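Local coordinates for chitin oligosaccharide binding protein NagB2 (Paenibacillus sp. FPU-7, PDB 7EHU), which binds short chitin oligosaccharides such as N,N'-diacetylchitobiose and N,N',N''-triacetylchitotriose, probably as the extracellular solute-binding component of an ABC importer, at residues A161-A166 and E178-K183; K168-F173 and F297-I302; M202-L207 and K237-L242; A210-E215 and P230-G235; D307-G312 and A381-P386. One frame throughout, in Å; residues are numbered along the deposited sequence.

Contact 2 is the hub of the set, since each of the other four touches it. Along the chain, contact 1 comes first and interlocks with contact 2, both using helix 170-182. The long excursion closed by contact 2 contains contacts 3 and 4, whose centres lie about 10 Å apart on the same two helices, 197-212 and 230-244; contact 5 comes last. Contacts 1 and 4 are the most distant, about 27 Å between centres. Contacts 1 to 4 tie helices and loops together, whereas contact 5 adds strand 383-385 to the mixed sheet. Together they link helices 170-182, 197-212 and 230-244 and the loop 297-302 to the sheet, near the bound sugar at contact 5.

Contact 1 (A161-A166 and E178-K183); sequences AGITSA and EALKAK
Ala161 and Ile163 rest on Ala179, Leu180 and Lys183 where helix 155-160 ends in a Schellman motif: Gly162 is its C' residue, with positive phi, and Ile163 N turns back to Phe158 O. The loop beyond leads into helix 170-182, whose last turns come back against the beginning of that loop. Apolar contact alone joins the two segments at the protein surface. Ala179 comes first on the helix. Its CB faces the turn and lies 3.5 Å from Ala161 O and 4.1 Å from Ala161 CB, so that two short side chains allow the backbones to come close. Leu180 follows. With CG anti to the carbonyl carbon (chi1 -70°), it brings CG to Ile163 CD1 at 3.8 Å and CD2 to Ala161 CB, also at 3.8 Å. The side chains of Ile163 and Leu180 cross at about a right angle, and Ile163 touches the leucine with CD1, the end methyl of its longer branch. Phe158 packs on both Ile163 and Leu180, and Ile185 and Ala270 also touch the leucine, which is buried. Lys183, the first residue past the helix, has a chain bent at chi2, chi3 and chi4. It takes part through its aliphatic base: Lys183 CG lies 3.9 Å from Ala161 CA.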
# COMPACT_ATOMS: atom_id res chain seq x y z
N ALA A 161 -23.42 -18.49 4.03
CA ALA A 161 -23.90 -17.89 5.27
C ALA A 161 -25.18 -17.09 5.07
O ALA A 161 -25.61 -16.40 6.00
CB ALA A 161 -22.82 -17.00 5.89
N GLY A 162 -25.78 -17.15 3.89
CA GLY A 162 -27.02 -16.46 3.65
C GLY A 162 -26.91 -15.00 3.28
O GLY A 162 -27.92 -14.29 3.27
N ILE A 163 -25.71 -14.52 2.98
CA ILE A 163 -25.47 -13.11 2.68
C ILE A 163 -25.45 -13.02 1.16
O ILE A 163 -24.60 -13.63 0.51
CB ILE A 163 -24.08 -12.71 3.19
CG1 ILE A 163 -23.89 -13.10 4.65
CG2 ILE A 163 -23.94 -11.17 3.06
CD1 ILE A 163 -22.44 -12.95 5.10
N THR A 164 -26.37 -12.24 0.59
CA THR A 164 -26.61 -12.26 -0.85
C THR A 164 -26.17 -10.98 -1.55
O THR A 164 -26.34 -10.88 -2.77
CB THR A 164 -28.10 -12.50 -1.12
OG1 THR A 164 -28.87 -11.44 -0.53
CG2 THR A 164 -28.55 -13.84 -0.54
N SER A 165 -25.62 -10.00 -0.81
CA SER A 165 -25.12 -8.75 -1.37
C SER A 165 -23.95 -8.27 -0.52
O SER A 165 -23.82 -8.61 0.65
CB SER A 165 -26.20 -7.65 -1.39
OG SER A 165 -26.70 -7.38 -0.09
N ALA A 166 -23.10 -7.44 -1.11
CA ALA A 166 -21.97 -6.89 -0.37
C ALA A 166 -22.46 -5.81 0.58
O ALA A 166 -23.31 -5.00 0.20
CB ALA A 166 -20.96 -6.30 -1.35
N GLU A 178 -21.64 -11.66 11.71
CA GLU A 178 -22.41 -12.53 12.60
C GLU A 178 -22.79 -13.82 11.90
O GLU A 178 -22.66 -14.92 12.46
CB GLU A 178 -23.67 -11.79 13.08
CG GLU A 178 -23.44 -10.81 14.23
CD GLU A 178 -24.60 -9.83 14.47
OE1 GLU A 178 -25.69 -10.03 13.89
OE2 GLU A 178 -24.40 -8.86 15.24
N ALA A 179 -23.27 -13.71 10.67
CA ALA A 179 -23.75 -14.89 9.93
C ALA A 179 -22.59 -15.81 9.55
O ALA A 179 -22.73 -17.04 9.60
CB ALA A 179 -24.50 -14.44 8.67
N LEU A 180 -21.45 -15.23 9.17
CA LEU A 180 -20.29 -16.05 8.84
C LEU A 180 -19.80 -16.78 10.08
O LEU A 180 -19.55 -18.00 10.04
CB LEU A 180 -19.18 -15.17 8.27
CG LEU A 180 -19.46 -14.59 6.87
CD1 LEU A 180 -18.58 -13.37 6.62
CD2 LEU A 180 -19.25 -15.64 5.78
N LYS A 181 -19.68 -16.06 11.21
CA LYS A 181 -19.25 -16.67 12.46
C LYS A 181 -20.18 -17.81 12.86
O LYS A 181 -19.72 -18.86 13.31
CB LYS A 181 -19.18 -15.59 13.54
CG LYS A 181 -18.50 -15.97 14.87
CD LYS A 181 -17.02 -16.33 14.70
CE LYS A 181 -16.36 -16.73 16.01
NZ LYS A 181 -17.12 -17.81 16.70
N ALA A 182 -21.49 -17.63 12.67
CA ALA A 182 -22.46 -18.64 13.07
C ALA A 182 -22.31 -19.92 12.26
O ALA A 182 -22.68 -21.01 12.74
CB ALA A 182 -23.87 -18.09 12.93
N LYS A 183 -21.79 -19.82 11.04
CA LYS A 183 -21.48 -20.98 10.22
C LYS A 183 -20.06 -21.50 10.42
O LYS A 183 -19.63 -22.37 9.66
CB LYS A 183 -21.64 -20.63 8.74
CG LYS A 183 -23.03 -20.35 8.21
CD LYS A 183 -23.98 -21.55 8.14
CE LYS A 183 -23.34 -22.60 7.27
NZ LYS A 183 -24.17 -23.37 6.33

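Contact 2 (K168-F173 and F297-I302); sequences KTWDEF and FRFPNI
Trp170, Pro300 and Phe173 carry most of this contact, in which the first turn of helix 170-182 settles on the loop after strand 294-297. The Trp170 side chain, with CG anti to its backbone nitrogen (chi1 -178°), lies alongside Ile302 and points the same way. Ile302 CG1 sits 3.8 Å from Trp170 CB, and Ile302 CD1 stands over one face of the indole, near the rim. At the far end of the ring, Trp170 CZ3 touches Phe299 CZ at 3.8 Å, and Arg238 makes a cation-pi contact with the indole. Pro300 fits between the two aromatic residues of the helix. Its CG makes an off-centre CH-pi contact with Phe173, 4.2 Å from the ring centroid, while its CB packs on the backbone of Thr169. The side chains of Phe173 and Phe297 cross at about a right angle, CD1 of the former 4.1 Å from CE2 of the latter. Replacing Trp170 with an alanine would probably open a gap beside Ile302 and Phe299 and leave Arg238 without its aromatic partner. Two backbone bonds fix the register: Asn301 N gives a nearly straight one to Lys168 O (3.0 Å, 177°), and Trp170 N reaches Asn301 O at 2.8 Å. The side chain of Asn301 turns elsewhere, its OD1 accepting from Asn308 N. Thr169 is the N-cap of the helix, its OG1 accepting from Glu172 N, and its backbone also forms a single beta bridge with Asn301: a helix N-terminus docked on a loop.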
# COMPACT_ATOMS: atom_id res chain seq x y z
N LYS A 168 -23.09 -2.46 2.46
CA LYS A 168 -22.83 -1.05 2.18
C LYS A 168 -22.68 -0.22 3.45
O LYS A 168 -22.06 0.85 3.42
CB LYS A 168 -23.98 -0.44 1.39
CG LYS A 168 -24.17 -1.03 0.03
CD LYS A 168 -25.30 -0.29 -0.67
CE LYS A 168 -25.90 -1.04 -1.82
NZ LYS A 168 -26.29 -2.40 -1.36
N THR A 169 -23.27 -0.67 4.55
CA THR A 169 -23.26 0.06 5.81
C THR A 169 -22.65 -0.81 6.90
O THR A 169 -22.53 -2.03 6.76
CB THR A 169 -24.68 0.42 6.26
OG1 THR A 169 -25.34 -0.80 6.63
CG2 THR A 169 -25.46 1.16 5.15
N TRP A 170 -22.23 -0.16 7.98
CA TRP A 170 -21.62 -0.88 9.09
C TRP A 170 -22.58 -1.91 9.67
O TRP A 170 -22.17 -3.02 10.02
CB TRP A 170 -21.17 0.11 10.17
CG TRP A 170 -20.49 -0.56 11.33
CD1 TRP A 170 -21.03 -0.84 12.56
CD2 TRP A 170 -19.15 -1.07 11.36
NE1 TRP A 170 -20.11 -1.49 13.35
CE2 TRP A 170 -18.95 -1.65 12.63
CE3 TRP A 170 -18.11 -1.11 10.43
CZ2 TRP A 170 -17.74 -2.24 13.00
CZ3 TRP A 170 -16.91 -1.70 10.79
CH2 TRP A 170 -16.74 -2.26 12.06
N ASP A 171 -23.87 -1.58 9.75
CA ASP A 171 -24.83 -2.53 10.30
C ASP A 171 -24.98 -3.75 9.40
O ASP A 171 -25.08 -4.88 9.89
CB ASP A 171 -26.17 -1.83 10.55
CG ASP A 171 -26.16 -0.97 11.81
OD1 ASP A 171 -27.09 -0.15 12.00
OD2 ASP A 171 -25.20 -1.08 12.61
N GLU A 172 -24.96 -3.56 8.07
CA GLU A 172 -24.99 -4.71 7.18
C GLU A 172 -23.71 -5.52 7.30
O GLU A 172 -23.72 -6.76 7.20
CB GLU A 172 -25.19 -4.25 5.73
CG GLU A 172 -26.56 -3.63 5.43
CD GLU A 172 -26.69 -3.10 3.99
OE1 GLU A 172 -25.68 -2.92 3.28
OE2 GLU A 172 -27.84 -2.84 3.57
N PHE A 173 -22.58 -4.84 7.51
CA PHE A 173 -21.29 -5.51 7.66
C PHE A 173 -21.27 -6.37 8.91
O PHE A 173 -20.88 -7.54 8.87
CB PHE A 173 -20.21 -4.41 7.70
CG PHE A 173 -18.79 -4.92 7.82
CD1 PHE A 173 -18.16 -5.60 6.78
CD2 PHE A 173 -18.05 -4.64 8.96
CE1 PHE A 173 -16.84 -6.03 6.91
CE2 PHE A 173 -16.74 -5.07 9.08
CZ PHE A 173 -16.14 -5.77 8.06
N PHE A 297 -15.75 -4.96 -2.03
CA PHE A 297 -16.51 -3.80 -1.58
C PHE A 297 -15.60 -2.86 -0.81
O PHE A 297 -14.69 -3.30 -0.08
CB PHE A 297 -17.77 -4.16 -0.77
CG PHE A 297 -17.56 -5.04 0.43
CD1 PHE A 297 -17.56 -6.42 0.31
CD2 PHE A 297 -17.41 -4.47 1.71
CE1 PHE A 297 -17.41 -7.24 1.43
CE2 PHE A 297 -17.24 -5.29 2.83
CZ PHE A 297 -17.25 -6.68 2.69
N ARG A 298 -15.85 -1.57 -0.97
CA ARG A 298 -15.12 -0.59 -0.20
C ARG A 298 -15.60 -0.63 1.25
O ARG A 298 -16.65 -1.18 1.59
CB ARG A 298 -15.24 0.80 -0.81
CG ARG A 298 -16.52 1.52 -0.57
CD ARG A 298 -16.36 3.03 -0.91
NE ARG A 298 -17.66 3.66 -1.00
CZ ARG A 298 -18.39 3.74 -2.11
NH1 ARG A 298 -17.96 3.27 -3.27
NH2 ARG A 298 -19.57 4.33 -2.04
N PHE A 299 -14.77 -0.09 2.12
CA PHE A 299 -15.08 -0.09 3.54
C PHE A 299 -16.49 0.46 3.76
O PHE A 299 -16.84 1.50 3.18
CB PHE A 299 -14.04 0.75 4.31
CG PHE A 299 -14.13 0.55 5.79
CD1 PHE A 299 -15.02 1.30 6.56
CD2 PHE A 299 -13.39 -0.44 6.41
CE1 PHE A 299 -15.15 1.06 7.91
CE2 PHE A 299 -13.54 -0.68 7.76
CZ PHE A 299 -14.42 0.08 8.50
N PRO A 300 -17.33 -0.19 4.56
CA PRO A 300 -18.73 0.23 4.68
C PRO A 300 -18.92 1.51 5.49
O PRO A 300 -18.08 1.90 6.30
CB PRO A 300 -19.39 -0.95 5.41
CG PRO A 300 -18.25 -1.56 6.22
CD PRO A 300 -17.04 -1.42 5.33
N ASN A 301 -20.07 2.14 5.29
CA ASN A 301 -20.36 3.43 5.92
C ASN A 301 -20.78 3.27 7.38
O ASN A 301 -21.74 2.56 7.70
CB ASN A 301 -21.45 4.15 5.12
CG ASN A 301 -20.98 4.61 3.74
OD1 ASN A 301 -19.79 4.78 3.51
ND2 ASN A 301 -21.92 4.76 2.83
N ILE A 302 -20.05 3.96 8.27
CA ILE A 302 -20.38 4.01 9.69
C ILE A 302 -21.33 5.15 10.01
O ILE A 302 -22.05 5.08 11.01
CB ILE A 302 -19.10 4.08 10.54
CG1 ILE A 302 -18.43 2.70 10.57
CG2 ILE A 302 -19.38 4.57 11.97
CD1 ILE A 302 -17.05 2.68 11.19

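Contact 3 (M202-L207 and K237-L242); sequences MLANSL and KRLKDL
Leu203, Leu207, Leu239 and Leu242 interlock between helices 197-212 and 230-244, with Ala204 and the stem of Arg238 at the sides. Leu203 and Leu242 reach toward each other tip to tip, CD2 to CD1 at 4.1 Å. Leu239 instead slants across both Leu203 and Leu207. Extended from its helix with CG anti to the backbone nitrogen (chi1 -179°), it divides its two methyls: CD1 goes to Leu203 CD2 at 4.0 Å, CD2 to Ala204 CB at 3.8 Å. Leu207 lies across the base of Leu239, its CD1 only 3.7 Å from Leu239 CA, and turns its other methyl, CD2, to Arg238 CB at 3.8 Å. The arginine takes part here through its aliphatic chain, extended from CG to NE, and its charged end turns to Asp234 and Trp170. Helix 197-212 also meets the sheet, Met202, Leu203 and Ser206 packing on Phe273, while Leu207 touches Phe299 of a loop. The short axes approach to 9.9 Å with 133° between their directions. It is a buried, purely apolar packing of two obliquely crossed, broadly antiparallel helices within one alpha/beta lobe of a periplasmic-binding-protein-type fold.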
# COMPACT_ATOMS: atom_id res chain seq x y z
N MET A 202 -3.76 -1.45 7.79
CA MET A 202 -4.64 -1.18 6.65
C MET A 202 -6.07 -1.09 7.13
O MET A 202 -6.80 -0.14 6.83
CB MET A 202 -4.51 -2.31 5.63
CG MET A 202 -3.21 -2.29 4.84
SD MET A 202 -3.30 -3.32 3.33
CE MET A 202 -3.04 -4.94 4.08
N LEU A 203 -6.49 -2.09 7.90
CA LEU A 203 -7.84 -2.12 8.43
C LEU A 203 -8.06 -1.03 9.46
O LEU A 203 -9.09 -0.36 9.45
CB LEU A 203 -8.10 -3.50 9.02
CG LEU A 203 -9.51 -3.75 9.56
CD1 LEU A 203 -10.58 -3.50 8.50
CD2 LEU A 203 -9.62 -5.17 10.11
N ALA A 204 -7.09 -0.84 10.35
CA ALA A 204 -7.21 0.19 11.37
C ALA A 204 -7.38 1.56 10.74
O ALA A 204 -8.19 2.37 11.20
CB ALA A 204 -5.99 0.18 12.29
N ASN A 205 -6.61 1.84 9.68
CA ASN A 205 -6.66 3.16 9.04
C ASN A 205 -8.01 3.43 8.41
O ASN A 205 -8.59 4.50 8.64
CB ASN A 205 -5.31 3.39 8.33
CG ASN A 205 -5.17 4.67 7.49
OD1 ASN A 205 -4.49 4.68 6.45
ND2 ASN A 205 -5.98 5.67 7.80
N SER A 206 -8.59 2.45 7.72
CA SER A 206 -9.93 2.67 7.19
C SER A 206 -10.97 2.77 8.30
O SER A 206 -11.94 3.52 8.14
CB SER A 206 -10.29 1.64 6.13
OG SER A 206 -9.68 1.97 4.89
N LEU A 207 -10.78 2.07 9.42
CA LEU A 207 -11.68 2.20 10.56
C LEU A 207 -11.66 3.61 11.13
O LEU A 207 -12.72 4.21 11.32
CB LEU A 207 -11.34 1.19 11.64
CG LEU A 207 -12.13 -0.11 11.55
CD1 LEU A 207 -11.46 -1.20 12.39
CD2 LEU A 207 -13.56 0.11 12.01
N LYS A 237 -11.54 1.07 19.14
CA LYS A 237 -12.51 0.24 19.85
C LYS A 237 -13.17 -0.75 18.91
O LYS A 237 -13.35 -1.92 19.26
CB LYS A 237 -13.55 1.10 20.57
CG LYS A 237 -12.95 1.85 21.76
CD LYS A 237 -13.96 2.62 22.61
CE LYS A 237 -15.17 1.74 22.83
NZ LYS A 237 -16.26 2.15 23.72
N ARG A 238 -13.56 -0.32 17.72
CA ARG A 238 -14.16 -1.25 16.77
C ARG A 238 -13.16 -2.31 16.29
O ARG A 238 -13.53 -3.47 16.11
CB ARG A 238 -14.75 -0.47 15.59
CG ARG A 238 -16.00 0.35 15.94
CD ARG A 238 -16.34 1.32 14.84
NE ARG A 238 -17.28 2.35 15.25
CZ ARG A 238 -18.57 2.38 14.98
NH1 ARG A 238 -19.15 1.44 14.24
NH2 ARG A 238 -19.28 3.41 15.41
N LEU A 239 -11.91 -1.92 16.05
CA LEU A 239 -10.90 -2.90 15.65
C LEU A 239 -10.77 -3.98 16.71
O LEU A 239 -10.76 -5.17 16.41
CB LEU A 239 -9.55 -2.21 15.46
CG LEU A 239 -8.37 -3.08 15.03
CD1 LEU A 239 -8.57 -3.72 13.66
CD2 LEU A 239 -7.09 -2.26 15.05
N LYS A 240 -10.66 -3.56 17.97
CA LYS A 240 -10.59 -4.52 19.07
C LYS A 240 -11.84 -5.39 19.12
O LYS A 240 -11.73 -6.61 19.31
CB LYS A 240 -10.38 -3.74 20.38
CG LYS A 240 -10.23 -4.58 21.63
CD LYS A 240 -9.13 -5.62 21.52
CE LYS A 240 -8.96 -6.40 22.81
NZ LYS A 240 -7.88 -7.41 22.68
N ASP A 241 -13.02 -4.81 18.90
CA ASP A 241 -14.24 -5.60 18.95
C ASP A 241 -14.28 -6.66 17.85
O ASP A 241 -14.77 -7.76 18.07
CB ASP A 241 -15.49 -4.71 18.90
CG ASP A 241 -16.75 -5.43 19.38
OD1 ASP A 241 -16.80 -5.82 20.58
OD2 ASP A 241 -17.69 -5.62 18.58
N LEU A 242 -13.73 -6.36 16.67
CA LEU A 242 -13.68 -7.37 15.62
C LEU A 242 -12.86 -8.58 16.05
O LEU A 242 -13.18 -9.71 15.68
CB LEU A 242 -13.05 -6.77 14.36
CG LEU A 242 -13.84 -5.71 13.60
CD1 LEU A 242 -13.00 -5.16 12.47
CD2 LEU A 242 -15.15 -6.26 13.06

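Contact 4 (A210-E215 and P230-G235); sequences ATAGPE and PAVLDG
A chi1 of 56° places OG1 of Thr211 between its own backbone nitrogen and carbonyl carbon, with CG2 anti to that carbon, and so aims the hydroxyl at Ala231 O and the methyl at Asp234. The aspartate answers with CG anti to its backbone nitrogen (chi1 -179°), which brings Asp234 OD1 to 3.6 Å from Thr211 CG2. The hydroxyl donates to Ala231 O over 2.7 Å, tilted 24° from the carbonyl plane. OG1 is also hydrogen-bonded to Leu207 O, one turn back in its own helix, so its single proton must be shared or divided between the two carbonyls. Gly235 lies just beyond: a beta carbon there would be tight against Thr211 OG1, so the lack of a side chain suits the close approach of the helices. Beside the polar pair, Ala212 CB packs on Ala231 CB at 3.7 Å and on Val232 CG2 at 3.8 Å. This joins the last turn of helix 197-212, which Gly213 ends with positive phi, to the first turn of helix 230-244. A valine in place of Thr211 would probably leave Ala231 O without this donor and the two helix ends held by methyl packing alone. The Asp234 carboxylate meets the threonine methyl through OD1, the two side chains crossing at a slant, and OD2 pairs with Arg238 NE in a salt bridge. Chemically, then, one short hydroxyl bond ties a helix end to a carbonyl of the next helix's opening turn, flanked by methyl packing.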
# COMPACT_ATOMS: atom_id res chain seq x y z
N ALA A 210 -13.12 6.10 8.86
CA ALA A 210 -14.57 5.93 8.85
C ALA A 210 -15.22 6.53 10.08
O ALA A 210 -16.34 7.05 10.00
CB ALA A 210 -14.94 4.45 8.74
N THR A 211 -14.56 6.46 11.24
CA THR A 211 -15.16 6.98 12.47
C THR A 211 -14.88 8.46 12.68
O THR A 211 -15.74 9.16 13.22
CB THR A 211 -14.68 6.20 13.69
OG1 THR A 211 -13.25 6.24 13.75
CG2 THR A 211 -15.16 4.77 13.67
N ALA A 212 -13.71 8.96 12.29
CA ALA A 212 -13.31 10.33 12.62
C ALA A 212 -13.28 11.25 11.41
O ALA A 212 -13.26 12.47 11.59
CB ALA A 212 -11.91 10.32 13.26
N GLY A 213 -13.29 10.71 10.19
CA GLY A 213 -13.13 11.51 9.01
C GLY A 213 -11.69 11.65 8.58
O GLY A 213 -10.77 11.44 9.37
N PRO A 214 -11.47 12.03 7.31
CA PRO A 214 -10.08 12.10 6.80
C PRO A 214 -9.26 13.23 7.39
O PRO A 214 -8.03 13.16 7.36
CB PRO A 214 -10.28 12.29 5.29
CG PRO A 214 -11.62 12.97 5.18
CD PRO A 214 -12.47 12.39 6.29
N GLU A 215 -9.89 14.28 7.90
CA GLU A 215 -9.16 15.39 8.49
C GLU A 215 -8.40 14.98 9.75
O GLU A 215 -7.40 15.61 10.11
CB GLU A 215 -10.16 16.50 8.80
CG GLU A 215 -11.23 16.11 9.83
CD GLU A 215 -12.44 15.28 9.33
OE1 GLU A 215 -13.24 14.91 10.21
OE2 GLU A 215 -12.61 14.96 8.12
N PRO A 230 -11.99 11.41 20.66
CA PRO A 230 -12.93 10.29 20.85
C PRO A 230 -13.28 9.54 19.57
O PRO A 230 -13.45 8.32 19.61
CB PRO A 230 -14.16 10.98 21.45
CG PRO A 230 -13.61 12.12 22.21
CD PRO A 230 -12.44 12.62 21.37
N ALA A 231 -13.42 10.26 18.45
CA ALA A 231 -13.80 9.59 17.21
C ALA A 231 -12.67 8.72 16.68
O ALA A 231 -12.93 7.71 16.02
CB ALA A 231 -14.21 10.61 16.15
N VAL A 232 -11.40 9.08 16.95
CA VAL A 232 -10.29 8.21 16.57
C VAL A 232 -10.27 6.97 17.46
O VAL A 232 -10.16 5.84 16.98
CB VAL A 232 -8.95 8.97 16.62
CG1 VAL A 232 -7.78 8.02 16.34
CG2 VAL A 232 -8.94 10.14 15.63
N LEU A 233 -10.40 7.19 18.78
CA LEU A 233 -10.48 6.08 19.72
C LEU A 233 -11.60 5.11 19.33
O LEU A 233 -11.42 3.89 19.41
CB LEU A 233 -10.70 6.62 21.14
CG LEU A 233 -11.04 5.58 22.20
CD1 LEU A 233 -9.91 4.58 22.39
CD2 LEU A 233 -11.38 6.27 23.52
N ASP A 234 -12.73 5.64 18.84
CA ASP A 234 -13.84 4.79 18.42
C ASP A 234 -13.38 3.77 17.37
O ASP A 234 -13.76 2.60 17.44
CB ASP A 234 -14.99 5.66 17.90
CG ASP A 234 -16.20 4.85 17.47
OD1 ASP A 234 -17.00 5.34 16.66
OD2 ASP A 234 -16.40 3.74 17.99
N GLY A 235 -12.55 4.20 16.42
CA GLY A 235 -12.05 3.28 15.41
C GLY A 235 -11.26 2.13 16.01
O GLY A 235 -11.38 0.98 15.58

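Contact 5 (D307-G312 and A381-P386); sequences DNLING and AKAAFP
Asn311 and Phe385 make the tight part of this contact, where strand 383-385 runs parallel to the start of strand 309-320. A chi1 of 58° puts Phe385 CG between the backbone nitrogen and carbonyl carbon, folding the ring back across the neighbouring strand, so that Asn311 CA stands 3.6 Å above the plane, over its centre. Leu309 CB comes to the ring's edge, 3.7 Å from Phe385 CD1. Phe385 O is gripped twice, from opposite faces of its plane: Asn311 ND2 and Gly312 N each donate to it over 2.9 Å. The asparagine's bond lies nearly in its own amide plane, and that amide is turned 20° from the phenyl ring. Phe385 N donates to Ile310 O, and Ile310 N to Ala383 O at 3.1 Å. Toward Asn308 and Lys382 the contact thins. Ladder bonding gives way to a short bond from Lys382 N to Asn308 O (2.7 Å), and the lysine chain runs extended away to solvent. On the sheet face of Ile310, small side chains meet it: Ala381 CB touches Ile310 CG2 at 3.8 Å, and Ala384 is exposed. The Asn311 side chain is about 6 Å from a bound N-acetylglucosamine. Glu149 of strand 138-154 bonds the backbone of Asn311, while Ser206 and Val209 of helix 197-212 pack on Phe385 and Pro214 of helix 214-219 on Leu309.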
# COMPACT_ATOMS: atom_id res chain seq x y z
N ASP A 307 -17.90 8.81 5.52
CA ASP A 307 -18.73 8.02 4.62
C ASP A 307 -18.30 8.14 3.16
O ASP A 307 -17.92 9.22 2.68
CB ASP A 307 -20.20 8.43 4.75
CG ASP A 307 -20.86 7.89 5.98
OD1 ASP A 307 -22.06 8.14 6.16
OD2 ASP A 307 -20.21 7.16 6.76
N ASN A 308 -18.43 7.03 2.44
CA ASN A 308 -18.25 6.94 0.99
C ASN A 308 -16.85 7.31 0.52
O ASN A 308 -16.65 7.64 -0.65
CB ASN A 308 -19.32 7.71 0.23
CG ASN A 308 -20.67 7.19 0.55
OD1 ASN A 308 -20.95 6.03 0.23
ND2 ASN A 308 -21.52 8.00 1.17
N LEU A 309 -15.88 7.22 1.40
CA LEU A 309 -14.49 7.43 1.04
C LEU A 309 -13.79 6.09 0.81
O LEU A 309 -14.20 5.06 1.33
CB LEU A 309 -13.76 8.19 2.16
CG LEU A 309 -14.36 9.54 2.52
CD1 LEU A 309 -13.54 10.19 3.63
CD2 LEU A 309 -14.40 10.46 1.32
N ILE A 310 -12.72 6.12 0.03
CA ILE A 310 -11.92 4.93 -0.18
C ILE A 310 -10.45 5.27 0.02
O ILE A 310 -9.97 6.30 -0.45
CB ILE A 310 -12.19 4.27 -1.55
CG1 ILE A 310 -11.55 2.88 -1.65
CG2 ILE A 310 -11.74 5.18 -2.69
CD1 ILE A 310 -12.00 2.09 -2.86
N ASN A 311 -9.74 4.43 0.75
CA ASN A 311 -8.30 4.63 0.90
C ASN A 311 -7.63 4.37 -0.45
O ASN A 311 -7.82 3.30 -1.03
CB ASN A 311 -7.79 3.66 1.96
CG ASN A 311 -6.29 3.73 2.23
OD1 ASN A 311 -5.69 2.72 2.56
ND2 ASN A 311 -5.69 4.92 2.16
N GLY A 312 -6.86 5.33 -0.95
CA GLY A 312 -6.15 5.10 -2.19
C GLY A 312 -5.33 6.30 -2.59
O GLY A 312 -5.40 7.37 -1.97
N ALA A 381 -17.01 6.08 -5.10
CA ALA A 381 -16.65 6.75 -3.86
C ALA A 381 -16.70 8.26 -4.03
O ALA A 381 -16.46 8.79 -5.12
CB ALA A 381 -15.23 6.36 -3.45
N LYS A 382 -17.03 8.96 -2.94
CA LYS A 382 -17.03 10.42 -2.95
C LYS A 382 -15.63 10.96 -3.23
O LYS A 382 -15.46 11.92 -3.99
CB LYS A 382 -17.54 10.91 -1.59
CG LYS A 382 -17.39 12.40 -1.30
CD LYS A 382 -17.87 12.72 0.12
CE LYS A 382 -18.20 14.20 0.31
NZ LYS A 382 -19.22 14.41 1.39
N ALA A 383 -14.62 10.34 -2.63
CA ALA A 383 -13.24 10.78 -2.73
C ALA A 383 -12.35 9.69 -2.16
O ALA A 383 -12.82 8.76 -1.50
CB ALA A 383 -13.01 12.08 -1.97
N ALA A 384 -11.05 9.82 -2.40
CA ALA A 384 -10.05 8.96 -1.79
C ALA A 384 -9.32 9.71 -0.68
O ALA A 384 -9.31 10.94 -0.63
CB ALA A 384 -9.04 8.47 -2.82
N PHE A 385 -8.70 8.94 0.22
CA PHE A 385 -7.80 9.48 1.22
C PHE A 385 -6.51 8.67 1.21
O PHE A 385 -6.54 7.45 1.00
CB PHE A 385 -8.42 9.49 2.63
CG PHE A 385 -8.84 8.14 3.14
CD1 PHE A 385 -10.12 7.66 2.88
CD2 PHE A 385 -7.98 7.38 3.93
CE1 PHE A 385 -10.52 6.45 3.40
CE2 PHE A 385 -8.39 6.17 4.44
CZ PHE A 385 -9.66 5.71 4.18
N PRO A 386 -5.37 9.31 1.42
CA PRO A 386 -4.10 8.57 1.41
C PRO A 386 -3.96 7.70 2.65
O PRO A 386 -4.67 7.85 3.64
CB PRO A 386 -3.06 9.70 1.42
CG PRO A 386 -3.74 10.80 2.18
CD PRO A 386 -5.19 10.73 1.76